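Local coordinates for single-stranded DNA-binding protein (Enterobacter phage Enc34, PDB 5ODK), which binds single-stranded DNA, probably through its OB-fold domain, and probably acts in phage DNA replication, at residues P119-L122 and E128-S131. Sequence-based numbering, arbitrary orientation.
Sequences PDVL and ELES
Glu128 folds its side chain back over the edge of strand 120-122 that faces away from strand 159-173 and takes up the backbone N-H of Val121 with its carboxylate. The N-H is forked between both oxygens: Val121 N lies 3.1 Å from Glu128 OE2 in the straighter bond (162°). Its bond to Glu128 OE1, at 3.2 Å, is more bent (140°). Both oxygens are met on their syn sides, with the donor tilted out of the carboxylate plane. A glutamate suits the place because its chain is long enough to turn: CG leaves anti to the backbone N, and a bend at chi2 (70°) swings the acid back to the strand. It probably takes the place that a backbone carbonyl of a paired strand would fill. The next link is backbone to backbone, Leu129 N to Val121 O at 2.8 Å and almost linear, while the CA-H of Glu128 makes a weaker contact with the same oxygen. Leu122 runs across the glutamate at about a right angle, its CD2 methyl 3.7 Å from both Glu128 CA and Glu128 OE1. CG1 of branched Val121 comes within 4.4 Å of Leu129 CD1, a loose apolar contact, and both side chains rest on Ile135 of helix 132-138. Asp120 OD1 lies 4.0 Å from Glu128 OE1, the two acid planes nearly perpendicular; Arg118, salt-bridged to Glu128 OE2, would be expected to offset any repulsion, and Asp120 OD2 accepts the N-H of Leu2. The arrangement is thus a single beta bridge, Leu122 with Glu128, continued by a side-chain-to-backbone hydrogen bond. It ties the loop after strand 120-122 to that short strand, which pairs in parallel with the long strand 159-173 of this OB-fold protein, just before helix 132-138 begins with Ser131 at its N-cap.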
# COMPACT_ATOMS: atom_id res chain seq x y z
N PRO A 119 -6.32 -6.70 7.15
CA PRO A 119 -5.40 -7.42 6.25
C PRO A 119 -4.68 -8.54 6.97
O PRO A 119 -4.66 -8.57 8.22
CB PRO A 119 -4.40 -6.37 5.82
CG PRO A 119 -4.45 -5.36 6.91
CD PRO A 119 -5.87 -5.34 7.45
N ASP A 120 -4.12 -9.47 6.22
CA ASP A 120 -3.19 -10.40 6.83
C ASP A 120 -2.06 -9.56 7.39
O ASP A 120 -1.55 -8.65 6.71
CB ASP A 120 -2.60 -11.39 5.82
CG ASP A 120 -3.60 -12.34 5.23
OD1 ASP A 120 -4.77 -12.38 5.59
OD2 ASP A 120 -3.18 -13.11 4.34
N VAL A 121 -1.63 -9.86 8.62
CA VAL A 121 -0.52 -9.16 9.26
C VAL A 121 0.49 -10.21 9.69
O VAL A 121 0.18 -11.02 10.58
CB VAL A 121 -0.97 -8.33 10.46
CG1 VAL A 121 0.21 -7.62 11.09
CG2 VAL A 121 -2.04 -7.33 10.07
N LEU A 122 1.65 -10.21 9.05
CA LEU A 122 2.65 -11.23 9.28
C LEU A 122 3.87 -10.62 9.95
O LEU A 122 4.34 -9.54 9.59
CB LEU A 122 3.06 -11.90 7.97
CG LEU A 122 1.93 -12.41 7.04
CD1 LEU A 122 2.59 -13.08 5.83
CD2 LEU A 122 0.90 -13.31 7.64
N GLU A 128 1.15 -15.27 10.85
CA GLU A 128 0.01 -14.39 11.08
C GLU A 128 -0.11 -14.03 12.56
O GLU A 128 -0.10 -14.89 13.42
CB GLU A 128 -1.29 -15.02 10.59
CG GLU A 128 -2.55 -14.21 10.93
CD GLU A 128 -2.67 -12.88 10.14
OE1 GLU A 128 -2.57 -12.91 8.91
OE2 GLU A 128 -2.90 -11.77 10.71
N LEU A 129 -0.24 -12.74 12.81
CA LEU A 129 -0.53 -12.23 14.11
C LEU A 129 -2.02 -12.06 14.30
O LEU A 129 -2.77 -11.85 13.36
CB LEU A 129 0.19 -10.92 14.36
CG LEU A 129 1.71 -11.02 14.27
CD1 LEU A 129 2.32 -9.63 14.43
CD2 LEU A 129 2.26 -11.98 15.31
N GLU A 130 -2.44 -12.14 15.56
CA GLU A 130 -3.86 -12.01 15.89
C GLU A 130 -4.13 -10.94 16.94
O GLU A 130 -5.11 -10.23 16.85
CB GLU A 130 -4.40 -13.33 16.41
CG GLU A 130 -4.30 -14.48 15.46
CD GLU A 130 -5.13 -14.32 14.20
OE1 GLU A 130 -6.02 -13.43 14.14
OE2 GLU A 130 -4.91 -15.11 13.25
N SER A 131 -3.31 -10.88 17.99
CA SER A 131 -3.53 -9.91 19.06
C SER A 131 -3.39 -8.49 18.57
O SER A 131 -2.36 -8.15 18.00
CB SER A 131 -2.51 -10.17 20.18
OG SER A 131 -2.29 -9.06 20.96